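Local coordinates for PTS system, IIabc component (Clostridium difficile, PDB 3IPJ), which is the IIB domain of a multidomain phosphotransferase-system sugar permease and probably relays phosphate through a phosphocysteine to the incoming sugar, possibly trehalose, at residues T26-L32 with V72-Y76; V50-K54 with I65-I71; I22-H27 with L84-S88; I17-I23 with V34-D38. All coordinates share one frame; numbering follows the deposited sequence.

Interaction 1: T26-L32 with V72-Y76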
loop_
_atom_site.group_PDB
_atom_site.type_symbol
_atom_site.label_atom_id
_atom_site.label_comp_id
_atom_site.label_asym_id
_atom_site.label_seq_id
_atom_site.Cartn_x
_atom_site.Cartn_y
_atom_site.Cartn_z
ATOM N N THR A 26 5.369 -3.520 1.668
ATOM C CA THR A 26 5.831 -4.385 0.566
ATOM C C THR A 26 4.596 -4.851 -0.188
ATOM O O THR A 26 3.502 -4.275 -0.023
ATOM C CB THR A 26 6.632 -5.589 1.052
ATOM O OG1 THR A 26 7.306 -6.185 -0.081
ATOM C CG2 THR A 26 5.708 -6.591 1.850
ATOM N N HIS A 27 4.741 -5.899 -0.981
ATOM C CA HIS A 27 3.611 -6.386 -1.736
ATOM C C HIS A 27 3.781 -7.836 -2.100
ATOM O O HIS A 27 4.873 -8.352 -2.014
ATOM C CB HIS A 27 3.353 -5.498 -3.011
ATOM C CG HIS A 27 4.289 -5.791 -4.152
ATOM N ND1 HIS A 27 5.496 -5.137 -4.331
ATOM C CD2 HIS A 27 4.206 -6.706 -5.140
ATOM C CE1 HIS A 27 6.104 -5.621 -5.392
ATOM N NE2 HIS A 27 5.347 -6.580 -5.895
ATOM N N CYS A 28 2.709 -8.524 -2.465
ATOM C CA CYS A 28 2.859 -9.852 -3.089
ATOM C C CYS A 28 2.274 -9.713 -4.508
ATOM O O CYS A 28 2.223 -8.605 -5.081
ATOM C CB CYS A 28 2.186 -10.999 -2.287
ATOM S SG CYS A 28 0.358 -10.807 -2.089
ATOM N N ALA A 29 1.811 -10.825 -5.082
ATOM C CA ALA A 29 1.374 -10.792 -6.464
ATOM C C ALA A 29 0.094 -10.036 -6.568
ATOM O O ALA A 29 -0.213 -9.542 -7.653
ATOM C CB ALA A 29 1.232 -12.251 -7.035
ATOM N N THR A 30 -0.693 -9.974 -5.478
ATOM C CA THR A 30 -2.037 -9.375 -5.615
ATOM C C THR A 30 -2.301 -8.352 -4.527
ATOM O O THR A 30 -3.270 -7.596 -4.645
ATOM C CB THR A 30 -3.128 -10.449 -5.595
ATOM O OG1 THR A 30 -2.987 -11.202 -4.376
ATOM C CG2 THR A 30 -2.878 -11.394 -6.752
ATOM N N ARG A 31 -1.483 -8.331 -3.456
ATOM C CA ARG A 31 -1.781 -7.425 -2.344
ATOM C C ARG A 31 -0.650 -6.436 -1.987
ATOM O O ARG A 31 0.530 -6.766 -1.975
ATOM C CB ARG A 31 -2.215 -8.215 -1.077
ATOM C CG ARG A 31 -3.164 -9.324 -1.337
ATOM C CD ARG A 31 -3.453 -10.039 -0.035
ATOM N NE ARG A 31 -4.537 -11.021 -0.248
ATOM C CZ ARG A 31 -5.157 -11.689 0.749
ATOM N NH1 ARG A 31 -4.792 -11.492 2.030
ATOM N NH2 ARG A 31 -6.119 -12.571 0.467
ATOM N N LEU A 32 -1.037 -5.215 -1.690
ATOM C CA LEU A 32 -0.180 -4.209 -1.047
ATOM C C LEU A 32 -0.248 -4.521 0.460
ATOM O O LEU A 32 -1.322 -4.551 1.046
ATOM C CB LEU A 32 -0.760 -2.822 -1.423
ATOM C CG LEU A 32 0.168 -1.659 -1.158
ATOM C CD1 LEU A 32 1.424 -1.694 -2.099
ATOM C CD2 LEU A 32 -0.625 -0.336 -1.298
ATOM N N VAL A 72 -1.216 -4.133 -8.518
ATOM C CA VAL A 72 -0.479 -4.031 -7.268
ATOM C C VAL A 72 0.962 -3.457 -7.466
ATOM O O VAL A 72 1.422 -2.643 -6.655
ATOM C CB VAL A 72 -0.487 -5.396 -6.473
ATOM C CG1 VAL A 72 0.216 -6.471 -7.249
ATOM C CG2 VAL A 72 0.181 -5.205 -5.066
ATOM N N ASN A 73 1.674 -3.868 -8.532
ATOM C CA ASN A 73 3.061 -3.395 -8.805
ATOM C C ASN A 73 3.136 -1.945 -9.184
ATOM O O ASN A 73 4.098 -1.286 -8.811
ATOM C CB ASN A 73 3.657 -4.198 -9.960
ATOM C CG ASN A 73 3.652 -5.690 -9.688
ATOM O OD1 ASN A 73 4.646 -6.239 -9.217
ATOM N ND2 ASN A 73 2.542 -6.344 -9.962
ATOM N N LYS A 74 2.112 -1.476 -9.960
ATOM C CA LYS A 74 2.030 -0.108 -10.460
ATOM C C LYS A 74 1.740 0.839 -9.298
ATOM O O LYS A 74 2.262 1.959 -9.244
ATOM C CB LYS A 74 0.953 -0.002 -11.535
ATOM C CG LYS A 74 1.316 -0.931 -12.718
ATOM C CD LYS A 74 0.159 -1.088 -13.800
ATOM C CE LYS A 74 0.479 -2.255 -14.832
ATOM N NZ LYS A 74 1.371 -1.926 -15.962
ATOM N N VAL A 75 0.934 0.367 -8.339
ATOM C CA VAL A 75 0.666 1.172 -7.117
ATOM C C VAL A 75 1.905 1.150 -6.227
ATOM O O VAL A 75 2.318 2.193 -5.658
ATOM C CB VAL A 75 -0.576 0.688 -6.364
ATOM C CG1 VAL A 75 -0.722 1.361 -4.957
ATOM C CG2 VAL A 75 -1.798 0.935 -7.275
ATOM N N TYR A 76 2.544 -0.010 -6.156
ATOM C CA TYR A 76 3.737 -0.079 -5.326
ATOM C C TYR A 76 4.818 0.925 -5.851
ATOM O O TYR A 76 5.477 1.617 -5.079
ATOM C CB TYR A 76 4.204 -1.533 -5.279
ATOM C CG TYR A 76 5.312 -1.692 -4.316
ATOM C CD1 TYR A 76 5.083 -1.605 -2.945
ATOM C CD2 TYR A 76 6.617 -1.926 -4.760
ATOM C CE1 TYR A 76 6.146 -1.744 -2.009
ATOM C CE2 TYR A 76 7.670 -2.053 -3.821
ATOM C CZ TYR A 76 7.391 -1.961 -2.470
ATOM O OH TYR A 76 8.369 -2.069 -1.585
HETATM O O HOH W 1 1.021 -8.588 -9.829
#
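Val-72 wedges its two methyls into the turn that joins strands 22-27 and 31-36. CG1 lies against the backbone carbonyl of Ala-29, and CG2, 3.4 Å from Arg-31 C, rests on the peptide between Arg-31 and Leu-32. This spread follows from chi1 of 63°, which sets CG2 anti to the backbone N and CG1 between N and the carbonyl carbon. Beside it, the His-27 ring meets Tyr-76: the rings are oblique, centroids 4.6 Å apart and planes at 52°, with the imidazole over one face of the phenol ring, offset toward its rim. At the edge of that ring sits Leu-32 CD1, 3.8 Å from Tyr-76 CD1, while Leu-32 CD2 crosses to Val-75 CG1. Water 1 accepts from Asn-73 ND2 (2.7 Å) and donates to Ala-29 O, bridging helix and loop. Backbone bonds hold the loop from further out: Cys-28 N to Arg-31 O across the turn, and Thr-30 with Leu-67 and Gly-68. Weak N-H contacts from Thr-30 N (3.6 Å) and Arg-31 N (3.4 Å) converge on Cys-28 SG, consistent with a loop that holds the predicted phosphocysteine in one orientation, while Val-72 and Tyr-76 brace it from the helix side.

Interaction 2: V50-K54 with I65-I71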
loop_
_atom_site.group_PDB
_atom_site.type_symbol
_atom_site.label_atom_id
_atom_site.label_comp_id
_atom_site.label_asym_id
_atom_site.label_seq_id
_atom_site.Cartn_x
_atom_site.Cartn_y
_atom_site.Cartn_z
ATOM N N VAL A 50 -11.658 2.922 -2.481
ATOM C CA VAL A 50 -10.619 3.387 -3.390
ATOM C C VAL A 50 -10.618 2.568 -4.727
ATOM O O VAL A 50 -10.847 1.342 -4.715
ATOM C CB VAL A 50 -9.274 3.345 -2.669
ATOM C CG1 VAL A 50 -8.140 3.797 -3.614
ATOM C CG2 VAL A 50 -9.362 4.239 -1.371
ATOM N N ASP A 51 -10.436 3.264 -5.863
ATOM C CA ASP A 51 -10.284 2.646 -7.195
ATOM C C ASP A 51 -9.354 1.411 -7.141
ATOM O O ASP A 51 -8.242 1.465 -6.545
ATOM C CB ASP A 51 -9.759 3.724 -8.165
ATOM C CG ASP A 51 -9.764 3.302 -9.629
ATOM O OD1 ASP A 51 -10.652 2.509 -10.002
ATOM O OD2 ASP A 51 -8.887 3.798 -10.414
ATOM N N GLU A 52 -9.843 0.313 -7.724
ATOM C CA GLU A 52 -9.106 -0.927 -7.868
ATOM C C GLU A 52 -9.020 -1.749 -6.598
ATOM O O GLU A 52 -8.499 -2.876 -6.652
ATOM C CB GLU A 52 -7.664 -0.687 -8.421
ATOM C CG GLU A 52 -7.586 -0.213 -9.880
ATOM C CD GLU A 52 -8.585 -0.955 -10.801
ATOM O OE1 GLU A 52 -8.726 -2.199 -10.743
ATOM O OE2 GLU A 52 -9.256 -0.263 -11.613
ATOM N N VAL A 53 -9.481 -1.222 -5.460
ATOM C CA VAL A 53 -9.360 -2.038 -4.211
ATOM C C VAL A 53 -10.438 -3.122 -4.214
ATOM O O VAL A 53 -11.629 -2.829 -4.205
ATOM C CB VAL A 53 -9.450 -1.228 -2.923
ATOM C CG1 VAL A 53 -9.423 -2.203 -1.721
ATOM C CG2 VAL A 53 -8.320 -0.157 -2.850
ATOM N N LYS A 54 -10.021 -4.393 -4.228
ATOM C CA LYS A 54 -10.950 -5.525 -4.337
ATOM C C LYS A 54 -11.482 -5.908 -2.943
ATOM O O LYS A 54 -12.664 -6.399 -2.808
ATOM C CB LYS A 54 -10.246 -6.712 -4.969
ATOM C CG LYS A 54 -9.834 -6.474 -6.403
ATOM C CD LYS A 54 -9.216 -7.768 -6.921
ATOM C CE LYS A 54 -8.495 -7.569 -8.267
ATOM N NZ LYS A 54 -9.310 -6.796 -9.351
ATOM N N ILE A 65 -4.208 -4.705 1.232
ATOM C CA ILE A 65 -5.156 -4.132 0.321
ATOM C C ILE A 65 -5.057 -4.931 -0.938
ATOM O O ILE A 65 -3.992 -4.964 -1.565
ATOM C CB ILE A 65 -4.758 -2.714 -0.006
ATOM C CG1 ILE A 65 -4.748 -1.905 1.317
ATOM C CG2 ILE A 65 -5.640 -2.130 -1.095
ATOM C CD1 ILE A 65 -3.383 -1.639 1.810
ATOM N N ILE A 66 -6.149 -5.611 -1.303
ATOM C CA ILE A 66 -6.107 -6.477 -2.486
ATOM C C ILE A 66 -6.317 -5.596 -3.729
ATOM O O ILE A 66 -7.368 -4.960 -3.872
ATOM C CB ILE A 66 -7.176 -7.557 -2.498
ATOM C CG1 ILE A 66 -7.288 -8.259 -1.128
ATOM C CG2 ILE A 66 -6.872 -8.538 -3.642
ATOM C CD1 ILE A 66 -8.521 -9.237 -1.026
ATOM N N LEU A 67 -5.305 -5.546 -4.603
ATOM C CA LEU A 67 -5.370 -4.744 -5.831
ATOM C C LEU A 67 -5.384 -5.622 -7.108
ATOM O O LEU A 67 -5.834 -5.159 -8.171
ATOM C CB LEU A 67 -4.170 -3.765 -5.852
ATOM C CG LEU A 67 -4.319 -2.641 -4.834
ATOM C CD1 LEU A 67 -3.011 -1.999 -4.657
ATOM C CD2 LEU A 67 -5.294 -1.579 -5.366
ATOM N N GLY A 68 -4.933 -6.869 -7.017
ATOM C CA GLY A 68 -4.916 -7.736 -8.186
ATOM C C GLY A 68 -3.536 -7.681 -8.834
ATOM O O GLY A 68 -2.720 -6.761 -8.593
ATOM N N THR A 69 -3.232 -8.675 -9.655
ATOM C CA THR A 69 -1.944 -8.666 -10.352
ATOM C C THR A 69 -1.755 -7.420 -11.253
ATOM O O THR A 69 -2.744 -6.853 -11.820
ATOM C CB THR A 69 -1.786 -9.911 -11.222
ATOM O OG1 THR A 69 -2.801 -9.886 -12.236
ATOM C CG2 THR A 69 -1.879 -11.177 -10.359
ATOM N N GLY A 70 -0.492 -7.036 -11.425
ATOM C CA GLY A 70 -0.115 -5.911 -12.261
ATOM C C GLY A 70 -0.536 -4.571 -11.666
ATOM O O GLY A 70 0.304 -3.653 -11.574
ATOM N N ILE A 71 -1.812 -4.413 -11.270
ATOM C CA ILE A 71 -2.235 -3.177 -10.594
ATOM C C ILE A 71 -1.447 -3.026 -9.263
ATOM O O ILE A 71 -1.034 -1.913 -8.938
ATOM C CB ILE A 71 -3.788 -3.132 -10.363
ATOM C CG1 ILE A 71 -4.582 -3.369 -11.661
ATOM C CG2 ILE A 71 -4.208 -1.833 -9.645
ATOM C CD1 ILE A 71 -4.322 -2.433 -12.730
HETATM O O HOH W 2 -6.849 -5.942 -10.646
#
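Lys-54 lies across Ile-66, its CB 4.0 Å from Ile-66 CB, the two side chains crossing at about a right angle. Its backbone N gives a nearly straight hydrogen bond to Ile-66 O, 2.7 Å long with 174° at the hydrogen. The lysine chain then runs out over Gly-68, where CE comes 3.6 Å from Gly-68 CA. A bend at chi4 (-48°) turns the ammonium toward water 2, which accepts from Lys-54 NZ at 2.9 Å and donates to Leu-67 O, so the charged end is tied to the loop backbone through one solvent molecule. Glu-52 uses its aliphatic part: CB and CG both touch Ile-71 CG2, the latter at 3.8 Å, and Leu-67 CD2 reaches the Glu-52 carbonyl. Its carboxylate serves another purpose, sharing Lys-5 with Asp-51 in salt bridges. Val-53 packs both methyls on Ile-65 CG2, 3.8 Å from Val-53 CG2. Val-50 to Val-53 form a type II beta turn, closed by Val-53 N bonding to Val-50 O, with Glu-52 at positive phi. This turn leads into strand 55-59, and the Lys-54 bond adds to the antiparallel pairing at the open end of the beta hairpin 55-59/62-66, beside the loop whose Gly-70 is the N-cap of helix 71-79.

Interaction 3: I22-H27 with L84-S88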
loop_
_atom_site.group_PDB
_atom_site.type_symbol
_atom_site.label_atom_id
_atom_site.label_comp_id
_atom_site.label_asym_id
_atom_site.label_seq_id
_atom_site.Cartn_x
_atom_site.Cartn_y
_atom_site.Cartn_z
ATOM N N ILE A 22 2.399 4.276 9.241
ATOM C CA ILE A 22 2.992 3.237 8.383
ATOM C C ILE A 22 4.358 2.890 8.930
ATOM O O ILE A 22 5.192 3.802 9.094
ATOM C CB ILE A 22 3.106 3.740 6.896
ATOM C CG1 ILE A 22 1.648 3.825 6.279
ATOM C CG2 ILE A 22 4.184 2.895 6.082
ATOM C CD1 ILE A 22 1.442 4.670 5.055
ATOM N N ILE A 23 4.611 1.618 9.241
ATOM C CA ILE A 23 5.971 1.191 9.635
ATOM C C ILE A 23 6.801 0.908 8.366
ATOM O O ILE A 23 7.913 1.452 8.192
ATOM C CB ILE A 23 5.926 -0.055 10.515
ATOM C CG1 ILE A 23 5.164 0.226 11.810
ATOM C CG2 ILE A 23 7.376 -0.593 10.803
ATOM C CD1 ILE A 23 5.003 -1.017 12.631
ATOM N N SER A 24 6.249 0.063 7.469
ATOM C CA SER A 24 6.916 -0.315 6.230
ATOM C C SER A 24 5.872 -0.932 5.305
ATOM O O SER A 24 4.755 -1.196 5.750
ATOM C CB SER A 24 8.054 -1.320 6.536
ATOM O OG SER A 24 7.561 -2.474 7.195
ATOM N N ILE A 25 6.237 -1.120 4.021
ATOM C CA ILE A 25 5.331 -1.496 3.000
ATOM C C ILE A 25 6.050 -2.443 2.101
ATOM O O ILE A 25 7.200 -2.208 1.802
ATOM C CB ILE A 25 4.999 -0.274 2.061
ATOM C CG1 ILE A 25 4.662 0.971 2.898
ATOM C CG2 ILE A 25 3.883 -0.655 1.052
ATOM C CD1 ILE A 25 5.010 2.338 2.235
ATOM N N THR A 26 5.369 -3.520 1.668
ATOM C CA THR A 26 5.831 -4.385 0.566
ATOM C C THR A 26 4.596 -4.851 -0.188
ATOM O O THR A 26 3.502 -4.275 -0.023
ATOM C CB THR A 26 6.632 -5.589 1.052
ATOM O OG1 THR A 26 7.306 -6.185 -0.081
ATOM C CG2 THR A 26 5.708 -6.591 1.850
ATOM N N HIS A 27 4.741 -5.899 -0.981
ATOM C CA HIS A 27 3.611 -6.386 -1.736
ATOM C C HIS A 27 3.781 -7.836 -2.100
ATOM O O HIS A 27 4.873 -8.352 -2.014
ATOM C CB HIS A 27 3.353 -5.498 -3.011
ATOM C CG HIS A 27 4.289 -5.791 -4.152
ATOM N ND1 HIS A 27 5.496 -5.137 -4.331
ATOM C CD2 HIS A 27 4.206 -6.706 -5.140
ATOM C CE1 HIS A 27 6.104 -5.621 -5.392
ATOM N NE2 HIS A 27 5.347 -6.580 -5.895
ATOM N N LEU A 84 8.331 6.489 2.022
ATOM C CA LEU A 84 8.050 5.630 3.165
ATOM C C LEU A 84 9.064 4.472 3.085
ATOM O O LEU A 84 9.747 4.305 2.050
ATOM C CB LEU A 84 6.597 5.149 3.144
ATOM C CG LEU A 84 5.563 6.261 2.868
ATOM C CD1 LEU A 84 5.947 6.973 1.647
ATOM C CD2 LEU A 84 4.200 5.747 2.618
ATOM N N LYS A 85 9.216 3.730 4.181
ATOM C CA LYS A 85 10.000 2.518 4.214
ATOM C C LYS A 85 9.285 1.439 3.362
ATOM O O LYS A 85 8.372 0.764 3.825
ATOM C CB LYS A 85 10.120 2.096 5.693
ATOM C CG LYS A 85 11.188 1.082 6.075
ATOM C CD LYS A 85 11.344 1.010 7.638
ATOM C CE LYS A 85 11.827 -0.399 8.160
ATOM N NZ LYS A 85 13.260 -0.836 7.847
ATOM N N THR A 86 9.701 1.300 2.119
ATOM C CA THR A 86 9.215 0.244 1.242
ATOM C C THR A 86 10.275 -0.833 1.241
ATOM O O THR A 86 11.484 -0.570 1.344
ATOM C CB THR A 86 8.873 0.777 -0.191
ATOM O OG1 THR A 86 10.006 1.480 -0.772
ATOM C CG2 THR A 86 7.578 1.689 -0.162
ATOM N N LEU A 87 9.870 -2.070 1.162
ATOM C CA LEU A 87 10.884 -3.018 1.487
ATOM C C LEU A 87 11.181 -3.905 0.316
ATOM O O LEU A 87 12.354 -4.215 0.111
ATOM C CB LEU A 87 10.510 -3.772 2.763
ATOM C CG LEU A 87 10.439 -2.798 3.964
ATOM C CD1 LEU A 87 9.944 -3.470 5.222
ATOM C CD2 LEU A 87 11.803 -2.151 4.187
ATOM N N SER A 88 10.131 -4.279 -0.456
ATOM C CA SER A 88 10.257 -5.065 -1.703
ATOM C C SER A 88 11.633 -4.819 -2.377
ATOM O O SER A 88 12.437 -5.761 -2.474
ATOM C CB SER A 88 9.060 -4.836 -2.662
ATOM O OG SER A 88 9.223 -5.478 -3.939
HETATM O O HOH W 3 7.339 3.919 6.229
#
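Ile-25 sends its side chain along the tail segment 84-88, and CB, CG1 and CD1 each find a partner there. CB lies 3.9 Å from Thr-86 CG2. CG1, anti to the carbonyl carbon at chi1 -47°, passes within 3.8 Å of Lys-85 O. The extended second torsion then carries CD1 onto Leu-84, where it touches both CB and CD2; the 3.4 Å between Ile-25 CD1 and Leu-84 CB is a snug fit for two carbons. CD1 also reaches Thr-86 CG2, so the end of the isoleucine rests against two side chains of the segment. Leu-84 CD2 goes on to Ile-22 CD1, the pair crossing obliquely, and Ile-14 of helix 5-17 touches both residues.

The backbones run nearly alongside, their end-to-end directions 23° apart, and meet in a single bridge at Ile-25 and Thr-86. Leu-87 N donates to Ile-25 O at 2.7 Å, with an angle of 133° at the hydrogen. The reciprocal bond, Ile-25 N to Lys-85 O, is weak. Beyond the bridge, water 3 accepts from Lys-85 N (2.8 Å) and donates to Ile-23 O, joining the backbones where they part. At the other end, Ser-88 CB lies 3.4 Å from Thr-26 OG1. Strand 22-27 carries a classic beta bulge, with Ile-23 and Ser-24 sharing Met-35 as their partner on strand 31-36. The whole is an irregular parallel bridge, by which the chain after helix 71-79 lies along the outer edge of the antiparallel sheet.

Interaction 4: I17-I23 with V34-D38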
loop_
_atom_site.group_PDB
_atom_site.type_symbol
_atom_site.label_atom_id
_atom_site.label_comp_id
_atom_site.label_asym_id
_atom_site.label_seq_id
_atom_site.Cartn_x
_atom_site.Cartn_y
_atom_site.Cartn_z
ATOM N N ILE A 17 -4.805 5.512 5.624
ATOM C CA ILE A 17 -4.053 4.738 6.647
ATOM C C ILE A 17 -3.402 5.749 7.597
ATOM O O ILE A 17 -3.419 5.585 8.806
ATOM C CB ILE A 17 -3.008 3.851 5.948
ATOM C CG1 ILE A 17 -3.714 2.804 5.063
ATOM C CG2 ILE A 17 -1.963 3.250 6.926
ATOM C CD1 ILE A 17 -2.776 2.101 4.045
ATOM N N GLY A 18 -2.886 6.840 7.065
ATOM C CA GLY A 18 -2.189 7.839 7.860
ATOM C C GLY A 18 -0.710 7.707 7.573
ATOM O O GLY A 18 -0.130 6.655 7.849
ATOM N N GLU A 19 -0.050 8.766 7.098
ATOM C CA GLU A 19 1.355 8.598 6.729
ATOM C C GLU A 19 2.259 8.081 7.887
ATOM O O GLU A 19 3.128 7.204 7.710
ATOM C CB GLU A 19 1.921 9.891 6.171
ATOM C CG GLU A 19 3.382 9.732 5.823
ATOM C CD GLU A 19 4.190 11.057 5.773
ATOM O OE1 GLU A 19 3.613 12.155 5.404
ATOM O OE2 GLU A 19 5.438 10.950 6.095
ATOM N N ASP A 20 2.064 8.649 9.076
ATOM C CA ASP A 20 2.937 8.316 10.197
ATOM C C ASP A 20 2.382 7.095 10.960
ATOM O O ASP A 20 2.944 6.680 11.985
ATOM C CB ASP A 20 3.288 9.559 11.068
ATOM C CG ASP A 20 2.178 9.980 12.039
ATOM O OD1 ASP A 20 1.016 9.448 11.926
ATOM O OD2 ASP A 20 2.468 10.853 12.942
ATOM N N ASN A 21 1.320 6.491 10.395
ATOM C CA ASN A 21 0.815 5.208 10.900
ATOM C C ASN A 21 1.484 4.003 10.175
ATOM O O ASN A 21 1.147 2.841 10.458
ATOM C CB ASN A 21 -0.732 5.151 10.732
ATOM C CG ASN A 21 -1.446 3.991 11.555
ATOM O OD1 ASN A 21 -0.918 3.500 12.553
ATOM N ND2 ASN A 21 -2.671 3.629 11.132
ATOM N N ILE A 22 2.399 4.276 9.241
ATOM C CA ILE A 22 2.992 3.237 8.383
ATOM C C ILE A 22 4.358 2.890 8.930
ATOM O O ILE A 22 5.192 3.802 9.094
ATOM C CB ILE A 22 3.106 3.740 6.896
ATOM C CG1 ILE A 22 1.648 3.825 6.279
ATOM C CG2 ILE A 22 4.184 2.895 6.082
ATOM C CD1 ILE A 22 1.442 4.670 5.055
ATOM N N ILE A 23 4.611 1.618 9.241
ATOM C CA ILE A 23 5.971 1.191 9.635
ATOM C C ILE A 23 6.801 0.908 8.366
ATOM O O ILE A 23 7.913 1.452 8.192
ATOM C CB ILE A 23 5.926 -0.055 10.515
ATOM C CG1 ILE A 23 5.164 0.226 11.810
ATOM C CG2 ILE A 23 7.376 -0.593 10.803
ATOM C CD1 ILE A 23 5.003 -1.017 12.631
ATOM N N VAL A 34 0.825 -3.474 4.162
ATOM C CA VAL A 34 1.309 -2.316 4.946
ATOM C C VAL A 34 1.398 -2.682 6.438
ATOM O O VAL A 34 0.344 -2.970 7.045
ATOM C CB VAL A 34 0.326 -1.137 4.840
ATOM C CG1 VAL A 34 0.947 0.131 5.441
ATOM C CG2 VAL A 34 -0.025 -0.945 3.388
ATOM N N MET A 35 2.615 -2.691 7.017
ATOM C CA MET A 35 2.784 -2.922 8.464
ATOM C C MET A 35 2.410 -1.567 9.081
ATOM O O MET A 35 3.048 -0.542 8.748
ATOM C CB MET A 35 4.220 -3.289 8.805
ATOM C CG MET A 35 4.636 -4.592 8.137
ATOM S SD MET A 35 3.885 -6.042 8.948
ATOM C CE MET A 35 5.325 -6.647 9.777
ATOM N N VAL A 36 1.345 -1.551 9.912
ATOM C CA VAL A 36 0.844 -0.314 10.496
ATOM C C VAL A 36 1.044 -0.300 12.047
ATOM O O VAL A 36 1.080 -1.333 12.694
ATOM C CB VAL A 36 -0.630 -0.068 10.098
ATOM C CG1 VAL A 36 -0.752 0.222 8.574
ATOM C CG2 VAL A 36 -1.595 -1.251 10.552
ATOM N N LYS A 37 1.165 0.902 12.610
ATOM C CA LYS A 37 1.248 1.102 14.043
ATOM C C LYS A 37 -0.076 0.832 14.774
ATOM O O LYS A 37 -0.133 0.156 15.815
ATOM C CB LYS A 37 1.778 2.513 14.351
ATOM C CG LYS A 37 3.153 2.780 13.659
ATOM C CD LYS A 37 3.601 4.190 13.907
ATOM C CE LYS A 37 4.608 4.701 12.862
ATOM N NZ LYS A 37 5.060 6.067 13.331
ATOM N N ASP A 38 -1.158 1.333 14.212
ATOM C CA ASP A 38 -2.496 1.230 14.829
ATOM C C ASP A 38 -3.590 0.964 13.756
ATOM O O ASP A 38 -4.067 1.888 13.064
ATOM C CB ASP A 38 -2.742 2.554 15.579
ATOM C CG ASP A 38 -4.011 2.578 16.389
ATOM O OD1 ASP A 38 -4.652 1.520 16.543
ATOM O OD2 ASP A 38 -4.336 3.682 16.906
#
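Asn-21 lays its amide against the backbone of Asp-38 and bonds to it twice. With CG anti to the backbone N (chi1 -165°), OD1 accepts from Asp-38 N at 2.7 Å, in the carbonyl plane and on a lone pair. ND2 donates to Asp-38 O at 3.0 Å, from above that carbonyl's plane, and to Ile-17 O at 3.1 Å. Both acceptors lie near the Asn-21 amide plane, 10° and 6° out of it, so three bonds fix the rotation of this buried group. The backbone repeats the pairing on either side of Ile-22 and Val-36, an antiparallel non-hydrogen-bonded pair: Lys-37 N bonds to Asn-21 O, and Ile-23 N to Met-35 O at 2.7 Å. Ile-17 CG2 meets Val-36 CG1 at 3.7 Å, crossing at about a right angle, and Ile-22 CG1 touches Val-34 CG1 at 3.9 Å. On the surface, Ile-23 CG1 packs on Lys-37 CG, 3.7 Å away. Asp-38 OD1 bonds to the backbone N of Glu-40, a zinc ligand in a crystal structure of this protein, though no zinc is bound to this chain in the model. The contact thus links the end of helix 5-17, through a 3-10 turn, to the open end of hairpin 22-27/31-36, with strand 62-66 lying against Val-34 and Val-36.

How the interactions relate
Interactions 1, 3 and 4 all draw on strand 22-27. Interactions 1 and 4 take the two ends of its hairpin with strand 31-36, about 16 Å apart between centres, and differ in chemistry: helix-to-turn packing and a water at the predicted phosphocysteine end, direct amide and strand bonds at the other. Interaction 3 is a surface contact on the outer edge; the others are partly buried. Interaction 3 adjoins interaction 1 at Tyr-76, whose OH lies 3.0 Å from Ser-88 N. Interaction 2 lies at the end of strand 62-66, next to strand 31-36 in the sheet, and meets interaction 1 where Thr-30 O and Leu-67 N probably hydrogen-bond. Interactions 2 and 4 touch through Ile-65 and Val-34.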